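Side-chain contacts in predicted ATPase of the ABC class (Vibrio vulnificus, PDB 5D6A), which is a predicted ATPase of the ABC class that binds the ATP analogue AMP-PNP and probably hydrolyses ATP: residues S299-R304 with Q348-A353; S481-D486 with K492-L497; S498-L503 with V559-N564; N510-V515 with A552-I557. One frame throughout, in Å; residues are numbered along the deposited sequence.

Contact 1 comes first along the chain and lies in the P-loop domain, where edge strand 301-302 meets helix 339-352. Contacts 2, 3 and 4 all belong to the C-terminal domain of the MRB1590 type. Contact 2 lies in a three-stranded sheet and comes first of the three; contact 4 is nested inside the loop that contact 3 closes, the two sharing helix 556-564. Centres of contacts 2 and 4 each lie about 10 Å from that of contact 3. Contact 3 is also about 10 Å from contact 1, and a salt bridge from Lys302 NZ to Glu501 OE2 (2.9 Å) joins them, so the C-terminal domain docks directly on the ATPase core.

Contact 1 (S299-R304 with Q348-A353); sequences SAMKIR and QESVEA
A small, buried strand-to-helix contact joins Met301 and Ile303 to Ser350 in the P-loop domain. Strand 301-302 is an outermost strand of a mixed, mostly parallel sheet, the hallmark of P-loop NTPases, and helix 339-352 packs over it with its last turns. That helix leads by a short turn into strand 357-361, the parallel neighbour of 301-302; this order is consistent with the signature helix and Walker B strand of ABC ATPases. Backbone hydrogen bonds from Met301 to Thr357 and Leu359, and from Ile303 to Leu359, fix the strand in the sheet, so the two residues, two positions apart, send their side chains to the same side. Only one group of the helix segment answers them, the hydroxymethyl of Ser350. Its OG is no polar partner for the strand: it is hydrogen-bonded to the carbonyl O of Trp346, one turn earlier in the helix, and so can lie against hydrocarbon while buried. Trp346 itself also packs on both Met301 and Ile303, widening the apolar surface. Residue 301 is a selenomethionine; its CG stands opposite the backbone N (chi1 172°), which places that carbon beside the serine, and bends at the next two torsions carry the selenium end on toward Ile557 and Asp558 of helix 556-564. Just before the strand, Ala300 O accepts hydrogen bonds from Arg555 NH1 and Gln502 NE2. The serine oxygen faces two strand carbons at once, Ser350 OG lying 3.6 Å from Met301 CG and 4.0 Å from Ile303 CG2.

Contact 2 (S481-D486 with K492-L497); sequences SAKGKD and KEFTDL
Leu497 N donates to Asp486 O, the one hydrogen bond that joins the two segments. The angle at the hydrogen is 163°, and the donor is tilted 20° from the carbonyl plane; the N-to-O length of 2.5 Å is doubtful. Around this bond the leucine side chain begins against backbone oxygens: Leu497 CB lies 3.4 Å from Asp486 O and 3.6 Å from Lys485 O. Beside them Asp496 brings its carboxylate round to the outer end of the same carbonyl, with CG opposite its own N (chi1 -175°), and Asp496 OD1 comes within 3.6 Å of Asp486 O. Two acceptors could not bond each other; OD1 takes its hydrogen bond from Ser498 OG. The two aspartates hold their OD1 atoms 6.1 Å apart, a like-charge spacing that solvent probably moderates, since both are exposed. Farther along, the extended Lys483 reaches toward Phe494, its NZ 4.3 Å from Phe494 CE1 and approaching the ring obliquely. What sets this register is the central strand of a three-stranded antiparallel meander: 487-490 runs between 480-483 and 493-496, Ser481 bonding Arg489 and Thr495 bonding Leu488, and the Asp486 to Leu497 bond carries the second pairing one step past the strand end. Phe494 lies over Ser487 and Arg489 on one face of the sheet. From the other face Thr495 meets Trp516 and Leu497 meets Val509, both of helix 506-519, which packs across the back of the meander.

Contact 3 (S498-L503 with V559-N564); sequences SALEQL and VMAALN
Leu500 sets its forked end against Ala561, and that is the tight part of this contact. Leu500 CD2 lies 3.9 Å and Leu500 CD1 4.0 Å from Ala561 CB, so both methyls bear on the single alanine methyl. CD1 also looks at the backbone beyond, 4.3 Å from Ala562 N. Small residues at 561 and 562 let the leucine approach the helix closely, although the backbones stay apart, Leu500 CA being 8.1 Å from Ala561 CA. The fork is presented by a loop that bends sharply here: Leu500 is the centre of an inverse gamma turn and starts a type I beta turn that ends at Leu503. Its CG stands opposite the carbonyl carbon (chi1 -54°), carrying the branch forward to the helix. Away from this apolar spot the pairing is loose. Leu503 aims its first bond at the helix, but its side chain does not reach it, packing on Glu508 instead. Ser498 is exposed; Glu501 is partly so, but its carboxylate pairs with Lys302 across the domain boundary. Trp346 of helix 339-352 touches Leu500, while Trp516 of helix 506-519 packs on Ala562. Gln502 NE2 and Leu503 O hold Glu279 and Arg280 at the end of helix 271-280, the helix that follows the probable Walker A loop. The arrangement is that of a domain interface, where a turn of the C-terminal domain is wedged between its own helix 556-564 and the P-loop domain.

Contact 4 (N510-V515 with A552-I557); sequences NAIGWV and AKPRPI
Ala511 lays its methyl against the CD-CG side of the Pro554 ring, Ala511 CB standing 3.8 Å from Pro554 CD and 4.0 Å from Pro554 CG. The same methyl also faces the backbone of the incoming chain at Ala552 O. One residue on, Ile512 meets the far part of the ring: Ile512 CG1 is 3.8 Å from Pro554 CB and 4.1 Å from Pro554 CG. With CG1 opposite the carbonyl carbon (chi1 -72°), that branch reaches the ring, and the isoleucine and proline side chains run past one another in opposite senses. Two consecutive helix residues thus grip one proline ring, entirely by apolar contact. Val559 completes the cluster, touching Pro554, Ile512 and Val515 from helix 556-564. Arg555, whose first side-chain bond leads away from helix 506-519, has its guanidinium laid under Ile557 CG2, 3.6 Å above the plane and over its centre, while its NE forms a salt bridge with Asp558 OD2. The arrangement is a helix start: extended residues 552-554 cross helix 506-519, Arg555 takes the N-cap position, and Pro556 opens helix 556-564, a place in the first turn where proline is well suited, within the helical core of the C-terminal domain.

Contact 1 (S299-R304 with Q348-A353)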
loop_
_atom_site.group_PDB
_atom_site.type_symbol
_atom_site.label_atom_id
_atom_site.label_comp_id
_atom_site.label_asym_id
_atom_site.label_seq_id
_atom_site.Cartn_x
_atom_site.Cartn_y
_atom_site.Cartn_z
ATOM N N SER A 299 -17.357 15.454 -6.777
ATOM C CA SER A 299 -16.557 15.802 -5.599
ATOM C C SER A 299 -16.616 14.767 -4.469
ATOM O O SER A 299 -15.984 14.954 -3.428
ATOM C CB SER A 299 -17.013 17.158 -5.059
ATOM O OG SER A 299 -18.381 17.119 -4.692
ATOM N N ALA A 300 -17.363 13.683 -4.668
ATOM C CA ALA A 300 -17.503 12.647 -3.636
ATOM C C ALA A 300 -16.149 12.103 -3.178
ATOM O O ALA A 300 -15.345 11.651 -3.995
ATOM C CB ALA A 300 -18.383 11.516 -4.139
HETATM N N MSE A 301 -15.911 12.150 -1.866
HETATM C CA MSE A 301 -14.652 11.689 -1.278
HETATM C C MSE A 301 -14.875 10.575 -0.304
HETATM O O MSE A 301 -15.653 10.713 0.638
HETATM C CB MSE A 301 -14.002 12.858 -0.532
HETATM C CG MSE A 301 -12.766 12.466 0.288
HETATM SE SE MSE A 301 -11.305 11.796 -0.859
HETATM C CE MSE A 301 -10.923 13.481 -1.799
ATOM N N LYS A 302 -14.188 9.457 -0.512
ATOM C CA LYS A 302 -14.293 8.337 0.405
ATOM C C LYS A 302 -13.250 8.523 1.482
ATOM O O LYS A 302 -12.066 8.675 1.193
ATOM C CB LYS A 302 -14.103 6.994 -0.300
ATOM C CG LYS A 302 -14.267 5.795 0.630
ATOM C CD LYS A 302 -14.485 4.516 -0.158
ATOM C CE LYS A 302 -14.749 3.303 0.726
ATOM N NZ LYS A 302 -13.582 2.910 1.565
ATOM N N ILE A 303 -13.702 8.529 2.727
ATOM C CA ILE A 303 -12.804 8.703 3.847
ATOM C C ILE A 303 -12.717 7.402 4.629
ATOM O O ILE A 303 -13.690 6.658 4.737
ATOM C CB ILE A 303 -13.239 9.876 4.756
ATOM C CG1 ILE A 303 -14.604 9.613 5.397
ATOM C CG2 ILE A 303 -13.285 11.172 3.957
ATOM C CD1 ILE A 303 -15.070 10.730 6.307
ATOM N N ARG A 304 -11.527 7.135 5.150
ATOM C CA ARG A 304 -11.256 5.937 5.924
ATOM C C ARG A 304 -10.224 6.298 6.976
ATOM O O ARG A 304 -9.809 7.455 7.075
ATOM C CB ARG A 304 -10.727 4.822 5.019
ATOM C CG ARG A 304 -9.447 5.172 4.271
ATOM C CD ARG A 304 -8.991 4.029 3.380
ATOM N NE ARG A 304 -8.682 2.824 4.148
ATOM C CZ ARG A 304 -8.380 1.644 3.610
ATOM N NH1 ARG A 304 -8.119 0.609 4.397
ATOM N NH2 ARG A 304 -8.344 1.488 2.288
ATOM N N GLN A 348 -12.944 16.805 8.019
ATOM C CA GLN A 348 -12.896 18.263 8.015
ATOM C C GLN A 348 -12.240 18.799 6.742
ATOM O O GLN A 348 -12.718 19.769 6.156
ATOM C CB GLN A 348 -12.134 18.774 9.236
ATOM C CG GLN A 348 -12.198 20.283 9.403
ATOM C CD GLN A 348 -13.614 20.786 9.634
ATOM O OE1 GLN A 348 -14.411 20.150 10.330
ATOM N NE2 GLN A 348 -13.928 21.940 9.063
ATOM N N GLU A 349 -11.149 18.161 6.322
ATOM C CA GLU A 349 -10.431 18.567 5.114
ATOM C C GLU A 349 -11.319 18.497 3.879
ATOM O O GLU A 349 -11.203 19.326 2.979
ATOM C CB GLU A 349 -9.187 17.700 4.912
ATOM C CG GLU A 349 -8.087 17.951 5.935
ATOM C CD GLU A 349 -6.971 16.913 5.894
ATOM O OE1 GLU A 349 -7.165 15.829 5.301
ATOM O OE2 GLU A 349 -5.898 17.176 6.477
ATOM N N SER A 350 -12.209 17.510 3.844
ATOM C CA SER A 350 -13.121 17.342 2.708
ATOM C C SER A 350 -14.165 18.471 2.672
ATOM O O SER A 350 -14.509 18.985 1.603
ATOM C CB SER A 350 -13.798 15.974 2.778
ATOM O OG SER A 350 -12.824 14.948 2.878
ATOM N N VAL A 351 -14.662 18.851 3.843
ATOM C CA VAL A 351 -15.620 19.940 3.931
ATOM C C VAL A 351 -14.934 21.218 3.455
ATOM O O VAL A 351 -15.484 21.964 2.645
ATOM C CB VAL A 351 -16.136 20.136 5.371
ATOM C CG1 VAL A 351 -17.069 21.342 5.445
ATOM C CG2 VAL A 351 -16.837 18.878 5.866
ATOM N N GLU A 352 -13.715 21.440 3.943
ATOM C CA GLU A 352 -12.927 22.615 3.580
ATOM C C GLU A 352 -12.809 22.740 2.062
ATOM O O GLU A 352 -12.989 23.822 1.507
ATOM C CB GLU A 352 -11.520 22.525 4.189
ATOM C CG GLU A 352 -10.733 23.835 4.163
ATOM C CD GLU A 352 -9.268 23.660 4.534
ATOM O OE1 GLU A 352 -8.586 22.813 3.918
ATOM O OE2 GLU A 352 -8.780 24.399 5.413
ATOM N N ALA A 353 -12.523 21.623 1.400
ATOM C CA ALA A 353 -12.345 21.589 -0.060
ATOM C C ALA A 353 -13.652 21.657 -0.859
ATOM O O ALA A 353 -13.621 21.697 -2.088
ATOM C CB ALA A 353 -11.557 20.346 -0.457
#

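Contact 2 (S481-D486 with K492-L497)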
loop_
_atom_site.group_PDB
_atom_site.type_symbol
_atom_site.label_atom_id
_atom_site.label_comp_id
_atom_site.label_asym_id
_atom_site.label_seq_id
_atom_site.Cartn_x
_atom_site.Cartn_y
_atom_site.Cartn_z
ATOM N N SER A 481 7.880 13.746 -9.798
ATOM C CA SER A 481 7.441 12.487 -10.403
ATOM C C SER A 481 6.660 11.612 -9.442
ATOM O O SER A 481 6.776 11.735 -8.224
ATOM C CB SER A 481 8.638 11.680 -10.887
ATOM O OG SER A 481 9.405 12.402 -11.831
ATOM N N ALA A 482 5.891 10.697 -10.015
ATOM C CA ALA A 482 5.083 9.775 -9.246
ATOM C C ALA A 482 5.567 8.347 -9.441
ATOM O O ALA A 482 6.001 7.975 -10.534
ATOM C CB ALA A 482 3.631 9.886 -9.678
ATOM N N LYS A 483 5.509 7.562 -8.366
ATOM C CA LYS A 483 5.851 6.144 -8.405
ATOM C C LYS A 483 4.542 5.399 -8.238
ATOM O O LYS A 483 4.164 5.018 -7.129
ATOM C CB LYS A 483 6.841 5.758 -7.305
ATOM C CG LYS A 483 8.235 6.328 -7.500
ATOM C CD LYS A 483 9.205 5.781 -6.463
ATOM C CE LYS A 483 10.618 6.290 -6.704
ATOM N NZ LYS A 483 11.593 5.735 -5.722
ATOM N N GLY A 484 3.844 5.216 -9.352
ATOM C CA GLY A 484 2.551 4.550 -9.348
ATOM C C GLY A 484 1.493 5.503 -8.833
ATOM O O GLY A 484 1.604 6.715 -9.007
ATOM N N LYS A 485 0.467 4.952 -8.195
ATOM C CA LYS A 485 -0.624 5.747 -7.640
ATOM C C LYS A 485 -0.388 6.072 -6.168
ATOM O O LYS A 485 -0.904 7.065 -5.657
ATOM C CB LYS A 485 -1.943 4.979 -7.755
ATOM C CG LYS A 485 -2.327 4.583 -9.171
ATOM C CD LYS A 485 -3.633 3.797 -9.213
ATOM C CE LYS A 485 -3.537 2.465 -8.477
ATOM N NZ LYS A 485 -4.779 1.651 -8.608
ATOM N N ASP A 486 0.396 5.231 -5.498
ATOM C CA ASP A 486 0.650 5.363 -4.066
ATOM C C ASP A 486 1.592 6.480 -3.632
ATOM O O ASP A 486 1.405 7.045 -2.562
ATOM C CB ASP A 486 1.186 4.036 -3.517
ATOM C CG ASP A 486 0.172 2.914 -3.601
ATOM O OD1 ASP A 486 -0.987 3.175 -3.992
ATOM O OD2 ASP A 486 0.534 1.766 -3.268
ATOM N N LYS A 492 12.840 16.300 -2.597
ATOM C CA LYS A 492 13.345 15.175 -1.813
ATOM C C LYS A 492 12.208 14.554 -0.986
ATOM O O LYS A 492 12.385 13.505 -0.368
ATOM C CB LYS A 492 14.484 15.651 -0.895
ATOM C CG LYS A 492 15.735 16.079 -1.655
ATOM C CD LYS A 492 16.689 16.986 -0.871
ATOM C CE LYS A 492 17.275 16.367 0.391
ATOM N NZ LYS A 492 16.303 16.233 1.512
ATOM N N GLU A 493 11.037 15.196 -1.007
ATOM C CA GLU A 493 9.880 14.762 -0.219
ATOM C C GLU A 493 8.981 13.754 -0.927
ATOM O O GLU A 493 8.627 13.934 -2.089
ATOM C CB GLU A 493 9.043 15.983 0.167
ATOM C CG GLU A 493 9.838 17.071 0.872
ATOM C CD GLU A 493 10.486 16.588 2.152
ATOM O OE1 GLU A 493 9.827 15.849 2.912
ATOM O OE2 GLU A 493 11.648 16.964 2.406
ATOM N N PHE A 494 8.611 12.701 -0.200
ATOM C CA PHE A 494 7.730 11.655 -0.711
ATOM C C PHE A 494 6.402 11.700 0.020
ATOM O O PHE A 494 6.367 11.682 1.246
ATOM C CB PHE A 494 8.361 10.276 -0.530
ATOM C CG PHE A 494 9.551 10.036 -1.408
ATOM C CD1 PHE A 494 9.395 9.465 -2.664
ATOM C CD2 PHE A 494 10.826 10.379 -0.984
ATOM C CE1 PHE A 494 10.487 9.237 -3.479
ATOM C CE2 PHE A 494 11.924 10.152 -1.795
ATOM C CZ PHE A 494 11.754 9.582 -3.045
ATOM N N THR A 495 5.313 11.753 -0.742
ATOM C CA THR A 495 3.971 11.808 -0.175
ATOM C C THR A 495 3.245 10.493 -0.399
ATOM O O THR A 495 3.121 10.030 -1.526
ATOM C CB THR A 495 3.141 12.934 -0.814
ATOM O OG1 THR A 495 3.817 14.186 -0.644
ATOM C CG2 THR A 495 1.760 13.016 -0.177
ATOM N N ASP A 496 2.761 9.903 0.685
ATOM C CA ASP A 496 2.034 8.648 0.621
ATOM C C ASP A 496 0.563 8.926 0.270
ATOM O O ASP A 496 -0.142 9.625 1.002
ATOM C CB ASP A 496 2.146 7.921 1.961
ATOM C CG ASP A 496 1.526 6.547 1.936
ATOM O OD1 ASP A 496 0.894 6.189 0.920
ATOM O OD2 ASP A 496 1.668 5.820 2.940
ATOM N N LEU A 497 0.116 8.372 -0.853
ATOM C CA LEU A 497 -1.252 8.562 -1.325
ATOM C C LEU A 497 -2.035 7.247 -1.363
ATOM O O LEU A 497 -3.033 7.141 -2.072
ATOM C CB LEU A 497 -1.233 9.189 -2.721
ATOM C CG LEU A 497 -0.491 10.525 -2.887
ATOM C CD1 LEU A 497 -0.532 10.974 -4.343
ATOM C CD2 LEU A 497 -1.074 11.604 -1.988
#

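Contact 3 (S498-L503 with V559-N564)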
loop_
_atom_site.group_PDB
_atom_site.type_symbol
_atom_site.label_atom_id
_atom_site.label_comp_id
_atom_site.label_asym_id
_atom_site.label_seq_id
_atom_site.Cartn_x
_atom_site.Cartn_y
_atom_site.Cartn_z
ATOM N N SER A 498 -1.591 6.263 -0.582
ATOM C CA SER A 498 -2.235 4.948 -0.530
ATOM C C SER A 498 -3.707 5.012 -0.149
ATOM O O SER A 498 -4.535 4.322 -0.740
ATOM C CB SER A 498 -1.524 4.056 0.484
ATOM O OG SER A 498 -0.166 3.881 0.142
ATOM N N ALA A 499 -4.020 5.836 0.846
ATOM C CA ALA A 499 -5.392 5.971 1.342
ATOM C C ALA A 499 -6.363 6.493 0.288
ATOM O O ALA A 499 -7.549 6.179 0.334
ATOM C CB ALA A 499 -5.423 6.864 2.570
ATOM N N LEU A 500 -5.861 7.293 -0.647
ATOM C CA LEU A 500 -6.692 7.844 -1.709
ATOM C C LEU A 500 -6.918 6.745 -2.736
ATOM O O LEU A 500 -6.291 6.726 -3.797
ATOM C CB LEU A 500 -6.002 9.051 -2.354
ATOM C CG LEU A 500 -5.553 10.169 -1.407
ATOM C CD1 LEU A 500 -4.888 11.288 -2.195
ATOM C CD2 LEU A 500 -6.717 10.710 -0.594
ATOM N N GLU A 501 -7.820 5.825 -2.407
ATOM C CA GLU A 501 -8.103 4.684 -3.276
ATOM C C GLU A 501 -8.946 5.033 -4.497
ATOM O O GLU A 501 -9.039 4.243 -5.429
ATOM C CB GLU A 501 -8.744 3.539 -2.485
ATOM C CG GLU A 501 -10.112 3.831 -1.882
ATOM C CD GLU A 501 -10.654 2.647 -1.097
ATOM O OE1 GLU A 501 -9.905 1.663 -0.901
ATOM O OE2 GLU A 501 -11.826 2.699 -0.672
ATOM N N GLN A 502 -9.565 6.207 -4.485
ATOM C CA GLN A 502 -10.360 6.651 -5.626
ATOM C C GLN A 502 -9.495 7.011 -6.833
ATOM O O GLN A 502 -9.978 6.971 -7.960
ATOM C CB GLN A 502 -11.245 7.836 -5.249
ATOM C CG GLN A 502 -12.487 7.458 -4.463
ATOM C CD GLN A 502 -13.292 8.671 -4.051
ATOM O OE1 GLN A 502 -12.786 9.545 -3.357
ATOM N NE2 GLN A 502 -14.553 8.721 -4.455
ATOM N N LEU A 503 -8.228 7.368 -6.602
ATOM C CA LEU A 503 -7.326 7.707 -7.709
ATOM C C LEU A 503 -7.268 6.560 -8.699
ATOM O O LEU A 503 -7.247 5.394 -8.306
ATOM C CB LEU A 503 -5.919 8.045 -7.215
ATOM C CG LEU A 503 -5.735 9.399 -6.529
ATOM C CD1 LEU A 503 -4.308 9.556 -6.021
ATOM C CD2 LEU A 503 -6.087 10.534 -7.479
ATOM N N VAL A 559 -5.863 17.194 -5.184
ATOM C CA VAL A 559 -4.608 17.941 -5.071
ATOM C C VAL A 559 -4.433 18.367 -3.614
ATOM O O VAL A 559 -3.338 18.272 -3.052
ATOM C CB VAL A 559 -4.600 19.189 -5.973
ATOM C CG1 VAL A 559 -3.320 19.988 -5.778
ATOM C CG2 VAL A 559 -4.748 18.797 -7.435
HETATM N N MSE A 560 -5.530 18.827 -3.011
HETATM C CA MSE A 560 -5.535 19.246 -1.609
HETATM C C MSE A 560 -5.270 18.056 -0.736
HETATM O O MSE A 560 -4.438 18.116 0.168
HETATM C CB MSE A 560 -6.888 19.841 -1.215
HETATM C CG MSE A 560 -7.097 21.252 -1.756
HETATM SE SE MSE A 560 -5.668 22.459 -1.132
HETATM C CE MSE A 560 -5.992 22.353 0.809
ATOM N N ALA A 561 -5.977 16.962 -1.001
ATOM C CA ALA A 561 -5.799 15.736 -0.230
ATOM C C ALA A 561 -4.323 15.331 -0.196
ATOM O O ALA A 561 -3.780 15.018 0.865
ATOM C CB ALA A 561 -6.646 14.615 -0.814
ATOM N N ALA A 562 -3.680 15.344 -1.362
ATOM C CA ALA A 562 -2.263 14.989 -1.466
ATOM C C ALA A 562 -1.411 15.999 -0.711
ATOM O O ALA A 562 -0.449 15.640 -0.031
ATOM C CB ALA A 562 -1.837 14.935 -2.924
ATOM N N LEU A 563 -1.788 17.266 -0.831
ATOM C CA LEU A 563 -1.070 18.358 -0.191
ATOM C C LEU A 563 -1.240 18.320 1.332
ATOM O O LEU A 563 -0.323 18.681 2.069
ATOM C CB LEU A 563 -1.556 19.684 -0.781
ATOM C CG LEU A 563 -0.738 20.955 -0.580
ATOM C CD1 LEU A 563 0.710 20.769 -1.011
ATOM C CD2 LEU A 563 -1.389 22.078 -1.375
ATOM N N ASN A 564 -2.408 17.869 1.794
ATOM C CA ASN A 564 -2.688 17.742 3.229
ATOM C C ASN A 564 -1.835 16.661 3.877
ATOM O O ASN A 564 -1.684 16.637 5.097
ATOM C CB ASN A 564 -4.165 17.397 3.471
ATOM C CG ASN A 564 -5.109 18.522 3.095
ATOM O OD1 ASN A 564 -4.722 19.684 3.038
ATOM N ND2 ASN A 564 -6.369 18.177 2.859
#

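Contact 4 (N510-V515 with A552-I557)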
loop_
_atom_site.group_PDB
_atom_site.type_symbol
_atom_site.label_atom_id
_atom_site.label_comp_id
_atom_site.label_asym_id
_atom_site.label_seq_id
_atom_site.Cartn_x
_atom_site.Cartn_y
_atom_site.Cartn_z
ATOM N N ASN A 510 1.008 12.580 -11.274
ATOM C CA ASN A 510 2.019 13.448 -11.871
ATOM C C ASN A 510 1.443 14.842 -12.033
ATOM O O ASN A 510 2.104 15.833 -11.731
ATOM C CB ASN A 510 2.489 12.919 -13.230
ATOM C CG ASN A 510 3.448 11.751 -13.106
ATOM O OD1 ASN A 510 4.297 11.719 -12.212
ATOM N ND2 ASN A 510 3.346 10.802 -14.030
ATOM N N ALA A 511 0.198 14.908 -12.494
ATOM C CA ALA A 511 -0.473 16.186 -12.679
ATOM C C ALA A 511 -0.586 16.923 -11.351
ATOM O O ALA A 511 -0.451 18.140 -11.308
ATOM C CB ALA A 511 -1.847 15.987 -13.299
ATOM N N ILE A 512 -0.830 16.181 -10.269
ATOM C CA ILE A 512 -0.925 16.781 -8.938
ATOM C C ILE A 512 0.402 17.459 -8.602
ATOM O O ILE A 512 0.427 18.585 -8.102
ATOM C CB ILE A 512 -1.299 15.736 -7.857
ATOM C CG1 ILE A 512 -2.767 15.314 -8.014
ATOM C CG2 ILE A 512 -1.107 16.310 -6.458
ATOM C CD1 ILE A 512 -3.186 14.152 -7.137
ATOM N N GLY A 513 1.503 16.778 -8.898
ATOM C CA GLY A 513 2.826 17.330 -8.641
ATOM C C GLY A 513 3.095 18.574 -9.467
ATOM O O GLY A 513 3.730 19.519 -8.989
ATOM N N TRP A 514 2.614 18.591 -10.709
ATOM C CA TRP A 514 2.830 19.758 -11.566
ATOM C C TRP A 514 1.902 20.933 -11.227
ATOM O O TRP A 514 2.149 22.059 -11.655
ATOM C CB TRP A 514 2.810 19.374 -13.046
ATOM C CG TRP A 514 4.037 18.590 -13.390
ATOM C CD1 TRP A 514 4.130 17.243 -13.582
ATOM C CD2 TRP A 514 5.370 19.103 -13.503
ATOM N NE1 TRP A 514 5.430 16.888 -13.839
ATOM C CE2 TRP A 514 6.213 18.011 -13.798
ATOM C CE3 TRP A 514 5.931 20.383 -13.400
ATOM C CZ2 TRP A 514 7.590 18.158 -13.995
ATOM C CZ3 TRP A 514 7.299 20.530 -13.596
ATOM C CH2 TRP A 514 8.114 19.422 -13.889
ATOM N N VAL A 515 0.854 20.671 -10.450
ATOM C CA VAL A 515 -0.020 21.741 -9.978
ATOM C C VAL A 515 0.717 22.414 -8.832
ATOM O O VAL A 515 0.745 23.637 -8.733
ATOM C CB VAL A 515 -1.390 21.223 -9.502
ATOM C CG1 VAL A 515 -2.144 22.304 -8.741
ATOM C CG2 VAL A 515 -2.205 20.725 -10.686
ATOM N N ALA A 552 -2.946 13.616 -16.499
ATOM C CA ALA A 552 -4.411 13.579 -16.540
ATOM C C ALA A 552 -4.963 14.579 -15.531
ATOM O O ALA A 552 -4.473 14.647 -14.401
ATOM C CB ALA A 552 -4.910 12.181 -16.223
ATOM N N LYS A 553 -5.977 15.352 -15.927
ATOM C CA LYS A 553 -6.547 16.358 -15.031
ATOM C C LYS A 553 -7.011 15.741 -13.719
ATOM O O LYS A 553 -7.880 14.869 -13.717
ATOM C CB LYS A 553 -7.722 17.112 -15.665
ATOM C CG LYS A 553 -8.367 18.099 -14.688
ATOM C CD LYS A 553 -9.579 18.834 -15.237
ATOM C CE LYS A 553 -9.200 19.801 -16.339
ATOM N NZ LYS A 553 -10.341 20.670 -16.741
ATOM N N PRO A 554 -6.432 16.199 -12.597
ATOM C CA PRO A 554 -6.826 15.708 -11.292
ATOM C C PRO A 554 -7.910 16.588 -10.693
ATOM O O PRO A 554 -8.072 17.733 -11.116
ATOM C CB PRO A 554 -5.546 15.860 -10.483
ATOM C CG PRO A 554 -4.921 17.095 -11.042
ATOM C CD PRO A 554 -5.326 17.169 -12.492
ATOM N N ARG A 555 -8.652 16.058 -9.726
ATOM C CA ARG A 555 -9.678 16.841 -9.054
ATOM C C ARG A 555 -9.002 17.804 -8.084
ATOM O O ARG A 555 -7.996 17.450 -7.464
ATOM C CB ARG A 555 -10.623 15.948 -8.262
ATOM C CG ARG A 555 -11.378 14.922 -9.082
ATOM C CD ARG A 555 -12.441 14.255 -8.225
ATOM N NE ARG A 555 -11.866 13.535 -7.093
ATOM C CZ ARG A 555 -12.581 12.993 -6.108
ATOM N NH1 ARG A 555 -13.908 13.098 -6.090
ATOM N NH2 ARG A 555 -11.963 12.352 -5.125
ATOM N N PRO A 556 -9.541 19.028 -7.951
ATOM C CA PRO A 556 -8.974 19.985 -6.997
ATOM C C PRO A 556 -8.923 19.410 -5.584
ATOM O O PRO A 556 -7.957 19.629 -4.854
ATOM C CB PRO A 556 -9.951 21.159 -7.051
ATOM C CG PRO A 556 -10.555 21.088 -8.407
ATOM C CD PRO A 556 -10.585 19.636 -8.796
ATOM N N ILE A 557 -9.963 18.669 -5.217
ATOM C CA ILE A 557 -10.041 18.059 -3.897
ATOM C C ILE A 557 -8.926 17.026 -3.698
ATOM O O ILE A 557 -8.446 16.839 -2.584
ATOM C CB ILE A 557 -11.437 17.428 -3.644
ATOM C CG1 ILE A 557 -11.589 17.033 -2.172
ATOM C CG2 ILE A 557 -11.685 16.237 -4.566
ATOM C CD1 ILE A 557 -12.967 16.516 -1.814
#